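Local coordinates for protein Vv2_1132 (Vibrio vulnificus CMCP6, PDB 5Y9S) that probably regulates transcription as a tetrameric LysR-type regulator, combining a helix-turn-helix DNA-binding domain with a domain of the substrate-binding type, at residues 110-115 with 252-257; 116-121 with 128-133; 208-213 with 277-282. All coordinates share one frame; numbering follows the deposited sequence.

Interaction 1: residues 110-115 with 252-257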
loop_
_atom_site.group_PDB
_atom_site.type_symbol
_atom_site.label_atom_id
_atom_site.label_comp_id
_atom_site.label_asym_id
_atom_site.label_seq_id
_atom_site.Cartn_x
_atom_site.Cartn_y
_atom_site.Cartn_z
ATOM N N ALA D 110 -13.876 30.957 -9.548
ATOM C CA ALA D 110 -12.888 30.874 -10.616
ATOM C C ALA D 110 -13.466 31.145 -12.006
ATOM O O ALA D 110 -12.689 31.427 -12.926
ATOM C CB ALA D 110 -12.217 29.499 -10.593
ATOM N N VAL D 111 -14.788 31.064 -12.201
ATOM C CA VAL D 111 -15.351 31.230 -13.534
ATOM C C VAL D 111 -16.115 32.541 -13.696
ATOM O O VAL D 111 -16.110 33.109 -14.792
ATOM C CB VAL D 111 -16.233 30.028 -13.951
ATOM C CG1 VAL D 111 -15.572 28.717 -13.581
ATOM C CG2 VAL D 111 -17.619 30.100 -13.343
ATOM N N ASN D 112 -16.746 33.056 -12.645
ATOM C CA ASN D 112 -17.580 34.244 -12.775
ATOM C C ASN D 112 -17.036 35.439 -12.008
ATOM O O ASN D 112 -17.588 36.541 -12.134
ATOM C CB ASN D 112 -19.008 33.933 -12.317
ATOM C CG ASN D 112 -19.037 32.925 -11.189
ATOM O OD1 ASN D 112 -18.414 33.139 -10.141
ATOM N ND2 ASN D 112 -19.740 31.804 -11.400
ATOM N N LEU D 113 -15.965 35.268 -11.232
ATOM C CA LEU D 113 -15.316 36.403 -10.591
ATOM C C LEU D 113 -13.957 36.702 -11.208
ATOM O O LEU D 113 -13.759 37.789 -11.754
ATOM C CB LEU D 113 -15.174 36.176 -9.079
ATOM C CG LEU D 113 -14.675 37.417 -8.329
ATOM C CD1 LEU D 113 -15.771 38.463 -8.276
ATOM C CD2 LEU D 113 -14.196 37.069 -6.923
ATOM N N LEU D 114 -13.017 35.756 -11.156
ATOM C CA LEU D 114 -11.655 36.060 -11.594
ATOM C C LEU D 114 -11.578 36.528 -13.047
ATOM O O LEU D 114 -10.986 37.591 -13.296
ATOM C CB LEU D 114 -10.754 34.849 -11.311
ATOM C CG LEU D 114 -10.647 34.574 -9.808
ATOM C CD1 LEU D 114 -9.634 33.504 -9.518
ATOM C CD2 LEU D 114 -10.299 35.853 -9.049
ATOM N N PRO D 115 -12.148 35.833 -14.035
ATOM C CA PRO D 115 -11.993 36.319 -15.419
ATOM C C PRO D 115 -12.531 37.724 -15.629
ATOM O O PRO D 115 -11.907 38.531 -16.330
ATOM C CB PRO D 115 -12.771 35.278 -16.241
ATOM C CG PRO D 115 -12.732 34.044 -15.412
ATOM C CD PRO D 115 -12.808 34.513 -13.987
ATOM N N PRO D 252 -25.613 34.793 -5.894
ATOM C CA PRO D 252 -24.927 36.086 -5.804
ATOM C C PRO D 252 -25.179 36.916 -7.051
ATOM O O PRO D 252 -25.253 36.387 -8.159
ATOM C CB PRO D 252 -23.450 35.690 -5.681
ATOM C CG PRO D 252 -23.481 34.325 -5.105
ATOM C CD PRO D 252 -24.707 33.661 -5.656
ATOM N N MET D 253 -25.316 38.232 -6.857
ATOM C CA MET D 253 -25.539 39.111 -8.001
ATOM C C MET D 253 -24.478 38.925 -9.070
ATOM O O MET D 253 -24.794 38.934 -10.256
ATOM C CB MET D 253 -25.575 40.592 -7.580
ATOM C CG MET D 253 -26.891 41.084 -7.016
ATOM S SD MET D 253 -28.139 41.183 -8.299
ATOM C CE MET D 253 -27.480 42.370 -9.442
ATOM N N HIS D 254 -23.212 38.747 -8.682
ATOM C CA HIS D 254 -22.164 38.799 -9.701
ATOM C C HIS D 254 -22.220 37.623 -10.673
ATOM O O HIS D 254 -21.588 37.677 -11.738
ATOM C CB HIS D 254 -20.776 38.878 -9.047
ATOM C CG HIS D 254 -20.249 37.564 -8.572
ATOM N ND1 HIS D 254 -20.428 37.108 -7.284
ATOM C CD2 HIS D 254 -19.547 36.604 -9.218
ATOM C CE1 HIS D 254 -19.850 35.924 -7.154
ATOM N NE2 HIS D 254 -19.315 35.592 -8.316
ATOM N N VAL D 255 -22.979 36.576 -10.342
ATOM C CA VAL D 255 -23.097 35.420 -11.224
ATOM C C VAL D 255 -24.172 35.605 -12.289
ATOM O O VAL D 255 -24.158 34.884 -13.295
ATOM C CB VAL D 255 -23.339 34.164 -10.360
ATOM C CG1 VAL D 255 -23.616 32.950 -11.198
ATOM C CG2 VAL D 255 -22.122 33.907 -9.482
ATOM N N ILE D 256 -25.058 36.596 -12.148
ATOM C CA ILE D 256 -26.216 36.723 -13.024
ATOM C C ILE D 256 -26.246 38.055 -13.764
ATOM O O ILE D 256 -27.294 38.440 -14.287
ATOM C CB ILE D 256 -27.525 36.531 -12.237
ATOM C CG1 ILE D 256 -27.540 37.490 -11.051
ATOM C CG2 ILE D 256 -27.642 35.120 -11.751
ATOM C CD1 ILE D 256 -28.882 37.604 -10.336
ATOM N N GLU D 257 -25.131 38.784 -13.794
ATOM C CA GLU D 257 -25.133 40.116 -14.398
ATOM C C GLU D 257 -25.654 40.069 -15.826
ATOM O O GLU D 257 -26.487 40.892 -16.217
ATOM C CB GLU D 257 -23.725 40.712 -14.357
ATOM C CG GLU D 257 -23.657 42.210 -14.648
ATOM C CD GLU D 257 -22.225 42.717 -14.858
ATOM O OE1 GLU D 257 -21.277 42.117 -14.301
ATOM O OE2 GLU D 257 -22.046 43.717 -15.585
#

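Interaction 2: residues 116-121 with 128-133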
loop_
_atom_site.group_PDB
_atom_site.type_symbol
_atom_site.label_atom_id
_atom_site.label_comp_id
_atom_site.label_asym_id
_atom_site.label_seq_id
_atom_site.Cartn_x
_atom_site.Cartn_y
_atom_site.Cartn_z
ATOM N N LYS D 116 -13.693 38.034 -15.056
ATOM C CA LYS D 116 -14.195 39.403 -15.098
ATOM C C LYS D 116 -13.181 40.360 -14.491
ATOM O O LYS D 116 -12.815 41.366 -15.106
ATOM C CB LYS D 116 -15.531 39.492 -14.361
ATOM C CG LYS D 116 -16.136 40.876 -14.312
ATOM C CD LYS D 116 -17.213 41.044 -15.378
ATOM C CE LYS D 116 -17.799 42.451 -15.366
ATOM N NZ LYS D 116 -18.374 42.812 -14.034
ATOM N N LEU D 117 -12.702 40.050 -13.282
ATOM C CA LEU D 117 -11.661 40.860 -12.657
ATOM C C LEU D 117 -10.455 41.004 -13.573
ATOM O O LEU D 117 -9.976 42.117 -13.820
ATOM C CB LEU D 117 -11.243 40.242 -11.320
ATOM C CG LEU D 117 -11.873 40.907 -10.105
ATOM C CD1 LEU D 117 -11.547 42.385 -10.108
ATOM C CD2 LEU D 117 -13.378 40.705 -10.116
ATOM N N PHE D 118 -9.964 39.883 -14.106
ATOM C CA PHE D 118 -8.769 39.917 -14.947
ATOM C C PHE D 118 -9.000 40.760 -16.195
ATOM O O PHE D 118 -8.155 41.578 -16.574
ATOM C CB PHE D 118 -8.354 38.494 -15.340
ATOM C CG PHE D 118 -8.066 37.578 -14.165
ATOM C CD1 PHE D 118 -7.833 38.085 -12.896
ATOM C CD2 PHE D 118 -8.002 36.202 -14.345
ATOM C CE1 PHE D 118 -7.560 37.232 -11.832
ATOM C CE2 PHE D 118 -7.724 35.349 -13.283
ATOM C CZ PHE D 118 -7.507 35.861 -12.030
ATOM N N LEU D 119 -10.140 40.566 -16.855
ATOM C CA LEU D 119 -10.399 41.297 -18.088
ATOM C C LEU D 119 -10.555 42.787 -17.821
ATOM O O LEU D 119 -10.074 43.615 -18.601
ATOM C CB LEU D 119 -11.635 40.730 -18.783
ATOM C CG LEU D 119 -11.399 39.401 -19.518
ATOM C CD1 LEU D 119 -12.689 38.599 -19.687
ATOM C CD2 LEU D 119 -10.751 39.674 -20.864
ATOM N N GLN D 120 -11.189 43.154 -16.709
ATOM C CA GLN D 120 -11.399 44.570 -16.438
ATOM C C GLN D 120 -10.104 45.322 -16.186
ATOM O O GLN D 120 -10.136 46.552 -16.118
ATOM C CB GLN D 120 -12.325 44.757 -15.239
ATOM C CG GLN D 120 -13.801 44.579 -15.563
ATOM C CD GLN D 120 -14.698 44.827 -14.365
ATOM O OE1 GLN D 120 -14.326 44.543 -13.222
ATOM N NE2 GLN D 120 -15.885 45.368 -14.620
ATOM N N SER D 121 -8.981 44.627 -16.049
ATOM C CA SER D 121 -7.681 45.244 -15.821
ATOM C C SER D 121 -6.673 44.703 -16.802
ATOM O O SER D 121 -5.500 44.503 -16.472
ATOM C CB SER D 121 -7.202 45.000 -14.397
ATOM O OG SER D 121 -8.263 45.173 -13.471
ATOM N N LEU D 128 1.346 40.049 -16.876
ATOM C CA LEU D 128 1.487 38.982 -15.900
ATOM C C LEU D 128 0.964 37.675 -16.476
ATOM O O LEU D 128 0.228 37.654 -17.464
ATOM C CB LEU D 128 0.731 39.312 -14.615
ATOM C CG LEU D 128 1.103 40.633 -13.954
ATOM C CD1 LEU D 128 0.141 40.933 -12.828
ATOM C CD2 LEU D 128 2.541 40.581 -13.445
ATOM N N ASN D 129 1.361 36.574 -15.850
ATOM C CA ASN D 129 0.851 35.255 -16.199
ATOM C C ASN D 129 0.040 34.738 -15.012
ATOM O O ASN D 129 0.591 34.512 -13.929
ATOM C CB ASN D 129 1.995 34.305 -16.559
ATOM C CG ASN D 129 1.505 32.908 -16.868
ATOM O OD1 ASN D 129 0.377 32.723 -17.335
ATOM N ND2 ASN D 129 2.344 31.911 -16.600
ATOM N N LEU D 130 -1.260 34.553 -15.213
ATOM C CA LEU D 130 -2.179 34.209 -14.131
ATOM C C LEU D 130 -2.432 32.706 -14.108
ATOM O O LEU D 130 -2.832 32.121 -15.120
ATOM C CB LEU D 130 -3.493 34.973 -14.294
ATOM C CG LEU D 130 -3.227 36.465 -14.432
ATOM C CD1 LEU D 130 -4.475 37.207 -14.868
ATOM C CD2 LEU D 130 -2.725 37.018 -13.121
ATOM N N SER D 131 -2.193 32.087 -12.964
ATOM C CA SER D 131 -2.419 30.658 -12.780
ATOM C C SER D 131 -3.460 30.471 -11.681
ATOM O O SER D 131 -3.182 30.730 -10.506
ATOM C CB SER D 131 -1.117 29.934 -12.434
ATOM O OG SER D 131 -1.364 28.557 -12.158
ATOM N N VAL D 132 -4.640 29.990 -12.062
ATOM C CA VAL D 132 -5.809 29.910 -11.189
ATOM C C VAL D 132 -6.117 28.437 -10.949
ATOM O O VAL D 132 -6.571 27.740 -11.863
ATOM C CB VAL D 132 -7.015 30.618 -11.817
ATOM C CG1 VAL D 132 -8.286 30.337 -11.015
ATOM C CG2 VAL D 132 -6.754 32.119 -11.948
ATOM N N THR D 133 -5.866 27.943 -9.736
ATOM C CA THR D 133 -6.224 26.564 -9.413
ATOM C C THR D 133 -7.385 26.549 -8.435
ATOM O O THR D 133 -7.182 26.781 -7.230
ATOM C CB THR D 133 -5.042 25.798 -8.824
ATOM O OG1 THR D 133 -5.036 25.978 -7.406
ATOM C CG2 THR D 133 -3.748 26.297 -9.410
#

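Interaction 3: residues 208-213 with 277-282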
loop_
_atom_site.group_PDB
_atom_site.type_symbol
_atom_site.label_atom_id
_atom_site.label_comp_id
_atom_site.label_asym_id
_atom_site.label_seq_id
_atom_site.Cartn_x
_atom_site.Cartn_y
_atom_site.Cartn_z
ATOM N N HIS D 208 -22.620 21.842 2.605
ATOM C CA HIS D 208 -21.230 22.024 2.997
ATOM C C HIS D 208 -20.524 23.077 2.149
ATOM O O HIS D 208 -19.329 22.968 1.864
ATOM C CB HIS D 208 -20.508 20.680 2.949
ATOM C CG HIS D 208 -21.155 19.633 3.807
ATOM N ND1 HIS D 208 -21.289 19.770 5.175
ATOM C CD2 HIS D 208 -21.737 18.451 3.490
ATOM C CE1 HIS D 208 -21.916 18.715 5.664
ATOM N NE2 HIS D 208 -22.197 17.898 4.663
ATOM N N THR D 209 -21.253 24.100 1.748
ATOM C CA THR D 209 -20.719 25.233 1.017
ATOM C C THR D 209 -20.866 26.476 1.877
ATOM O O THR D 209 -21.715 26.542 2.766
ATOM C CB THR D 209 -21.478 25.439 -0.291
ATOM O OG1 THR D 209 -22.860 25.688 0.013
ATOM C CG2 THR D 209 -21.388 24.209 -1.154
ATOM N N PHE D 210 -20.072 27.495 1.574
ATOM C CA PHE D 210 -20.296 28.758 2.266
ATOM C C PHE D 210 -21.710 29.288 2.020
ATOM O O PHE D 210 -22.373 29.768 2.952
ATOM C CB PHE D 210 -19.282 29.806 1.838
ATOM C CG PHE D 210 -19.588 31.161 2.391
ATOM C CD1 PHE D 210 -19.278 31.460 3.710
ATOM C CD2 PHE D 210 -20.225 32.125 1.621
ATOM C CE1 PHE D 210 -19.570 32.693 4.245
ATOM C CE2 PHE D 210 -20.507 33.383 2.154
ATOM C CZ PHE D 210 -20.164 33.667 3.461
ATOM N N LEU D 211 -22.194 29.210 0.772
ATOM C CA LEU D 211 -23.438 29.910 0.460
ATOM C C LEU D 211 -24.629 29.270 1.144
ATOM O O LEU D 211 -25.594 29.965 1.472
ATOM C CB LEU D 211 -23.650 29.998 -1.058
ATOM C CG LEU D 211 -22.565 30.857 -1.711
ATOM C CD1 LEU D 211 -22.584 30.724 -3.216
ATOM C CD2 LEU D 211 -22.755 32.284 -1.273
ATOM N N SER D 212 -24.577 27.966 1.388
ATOM C CA SER D 212 -25.638 27.327 2.156
ATOM C C SER D 212 -25.692 27.873 3.576
ATOM O O SER D 212 -26.773 28.118 4.129
ATOM C CB SER D 212 -25.402 25.823 2.183
ATOM O OG SER D 212 -26.164 25.199 3.193
ATOM N N LYS D 213 -24.523 28.023 4.197
ATOM C CA LYS D 213 -24.438 28.516 5.559
ATOM C C LYS D 213 -24.839 29.975 5.660
ATOM O O LYS D 213 -25.089 30.459 6.768
ATOM C CB LYS D 213 -23.020 28.305 6.077
ATOM C CG LYS D 213 -22.584 26.848 5.984
ATOM C CD LYS D 213 -21.076 26.721 6.016
ATOM C CE LYS D 213 -20.679 25.266 6.072
ATOM N NZ LYS D 213 -21.739 24.478 6.756
ATOM N N ILE D 277 -29.479 38.623 0.807
ATOM C CA ILE D 277 -28.513 38.380 1.874
ATOM C C ILE D 277 -27.196 39.042 1.493
ATOM O O ILE D 277 -26.633 38.704 0.440
ATOM C CB ILE D 277 -28.307 36.884 2.124
ATOM C CG1 ILE D 277 -29.643 36.208 2.426
ATOM C CG2 ILE D 277 -27.350 36.711 3.275
ATOM C CD1 ILE D 277 -29.637 34.742 2.168
ATOM N N PRO D 278 -26.653 39.940 2.326
ATOM C CA PRO D 278 -25.382 40.597 1.998
ATOM C C PRO D 278 -24.208 39.642 2.124
ATOM O O PRO D 278 -24.199 38.750 2.974
ATOM C CB PRO D 278 -25.280 41.708 3.046
ATOM C CG PRO D 278 -25.953 41.137 4.244
ATOM C CD PRO D 278 -27.124 40.319 3.674
ATOM N N ILE D 279 -23.189 39.879 1.302
ATOM C CA ILE D 279 -22.057 38.972 1.210
ATOM C C ILE D 279 -20.854 39.750 0.694
ATOM O O ILE D 279 -20.993 40.674 -0.115
ATOM C CB ILE D 279 -22.417 37.762 0.314
ATOM C CG1 ILE D 279 -21.836 36.494 0.877
ATOM C CG2 ILE D 279 -21.993 37.954 -1.136
ATOM C CD1 ILE D 279 -22.468 35.324 0.234
ATOM N N ASP D 280 -19.672 39.392 1.190
ATOM C CA ASP D 280 -18.425 40.047 0.811
ATOM C C ASP D 280 -17.488 39.019 0.203
ATOM O O ASP D 280 -17.456 37.864 0.634
ATOM C CB ASP D 280 -17.713 40.717 2.011
ATOM C CG ASP D 280 -18.665 41.428 2.956
ATOM O OD1 ASP D 280 -19.521 42.204 2.483
ATOM O OD2 ASP D 280 -18.536 41.225 4.180
ATOM N N ILE D 281 -16.722 39.441 -0.795
ATOM C CA ILE D 281 -15.723 38.589 -1.421
ATOM C C ILE D 281 -14.360 39.181 -1.114
ATOM O O ILE D 281 -14.073 40.333 -1.471
ATOM C CB ILE D 281 -15.943 38.456 -2.930
ATOM C CG1 ILE D 281 -17.177 37.591 -3.199
ATOM C CG2 ILE D 281 -14.712 37.836 -3.562
ATOM C CD1 ILE D 281 -17.800 37.824 -4.546
ATOM N N LEU D 282 -13.520 38.391 -0.457
ATOM C CA LEU D 282 -12.254 38.860 0.075
ATOM C C LEU D 282 -11.109 38.325 -0.764
ATOM O O LEU D 282 -11.210 37.253 -1.366
ATOM C CB LEU D 282 -12.080 38.419 1.532
ATOM C CG LEU D 282 -13.285 38.851 2.363
ATOM C CD1 LEU D 282 -13.221 38.337 3.784
ATOM C CD2 LEU D 282 -13.377 40.365 2.323
#

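Interaction 1: residues 110-115 with 252-257
The imidazole of H254 reaches across to the turn at N112 and L113. It joins the end of helix 107-112 to the loop that follows strand 248-252. CG of H254 sits between the backbone N and the carbonyl carbon (chi1 80°), which brings the ring toward N112. H254 CD2 faces the main-chain oxygen, 3.5 Å from N112 O. The N112 amide crosses the histidine at about a right angle, its plane turned 67° from the ring.

The close part is where N112 meets H254 and V255. V255 CG2 lies against the flat carboxamide, 3.7 Å from N112 CG. The same methyl stands 3.5 Å above one face of the H254 ring, toward its rim. V255 CG2 thus fills the corner between amide and imidazole. Over the other face of the ring comes L113 CD1. This side is looser: L113 CB stays 4.3 Å from H254 NE2, although L113 is itself buried.

H254 ND1 is hydrogen-bonded to E180 OE1 on strand 172-186. This should help fix the rotation of the ring. N112, H254 and V255 are only partly buried. Beyond them the exposed E257 forms a salt bridge with K116. A110 and V111 pack on L234 of the second subunit.

Such packing is consistent with a place at the junction between the two alpha/beta subdomains of a LysR effector-binding domain, which has the periplasmic-binding-protein fold.

Interaction 2: residues 116-121 with 128-133
F118 has CG beside its backbone N and anti to the carbonyl carbon (chi1 -58°), and this sends the ring from helix 114-120 toward strand 129-134. L130 takes the matching turn (chi1 -53°) and points CD1 back at the ring. The contact belongs to a beta-alpha-beta crossover. Strand 100-105 leads through the helices to 129-134, which lies beside it in parallel, and F118 is a helix residue packing on the sheet. I103 of strand 100-105 also touches F118.

The ring is held in two ways. Over one face lies L130 CD1, 3.8 Å from the centroid of the F118 ring and only 17° off its normal. This is a CH-pi contact, shifted slightly toward the rim; F118 CG and CD2 both lie 3.7 Å from L130 CD1. V132 meets the edge of the ring instead. All three residues are buried, and no hydrogen bond crosses between the segments.

S131, between the two aliphatic residues, points away from the helix and bonds through OG to E231 of the second subunit. Residues 130-132 also pair with a parallel strand of that subunit, so the sheet continues across the interface. F230 of the same subunit packs on L130 and V132.

At the F118 edge, V132 CG2 lies in the ring plane, 3.6 Å from F118 CE2 and 3.8 Å from F118 CZ.

Interaction 3: residues 208-213 with 277-282
This is a small, buried, apolar helix-on-sheet contact: I279, from the early part of strand 277-286, meets F210 and L211 in the first turn of helix 210-220. No hydrogen bond crosses it. I279 comes from the opposite direction to F210 and sets its CD1 methyl against both helix side chains.

F210 offers an edge and not a face. Its CG is anti to the backbone N (chi1 173°), which carries the ring out to the strand. I279 CG1 lies in the plane of the ring, 3.6 Å from F210 CE2. The methyl at the end, I279 CD1, approaches the same carbon, at 3.4 Å from F210 CE2. The F210 ring also meets that of Y157, nearly parallel to it.

The fold is the alpha/beta periplasmic-binding-protein type expected of a LysR effector domain. Strand 277-286 is antiparallel to both 172-186 and 153-157, and the helix covers the side where I279 sits. V214, one turn further along the helix, also touches I279, while E180 and V182 of the neighbouring strand 172-186 also touch it.

L211 crosses I279 at about a right angle. L211 CD2 lies 3.4 Å from I279 CD1, tighter than usual van der Waals contact.

The helix start is fixed by T209 at the N-cap. T209 OG1 accepts from the backbone N of S212 at 3.2 Å, with an N-H...O angle of 155°. The same hydroxyl is hydrogen-bonded to S206 O. H208 packs on P54, and K213 on D57, both of the third subunit.

After the N-terminal DNA-binding part, the chain runs through strand 100-105. Interaction 2 is the first to close, a short loop from 116-121 to 128-133 that ties helix 114-120 to strand 129-134. It lies within the long loop of interaction 1, from 110-115 to 252-257, which ties the end of helix 107-112 to the loop after strand 248-252. Interaction 3 opens at 208-213 and ends at 277-282, so it crosses interaction 1; it ties helix 210-220 to strand 277-286. L114 and A110 pack on V132, joining interactions 1 and 2. L113 and H254 pack on I281, joining interactions 1 and 3. Interactions 2 and 3 do not touch, but both reach the same mixed sheet.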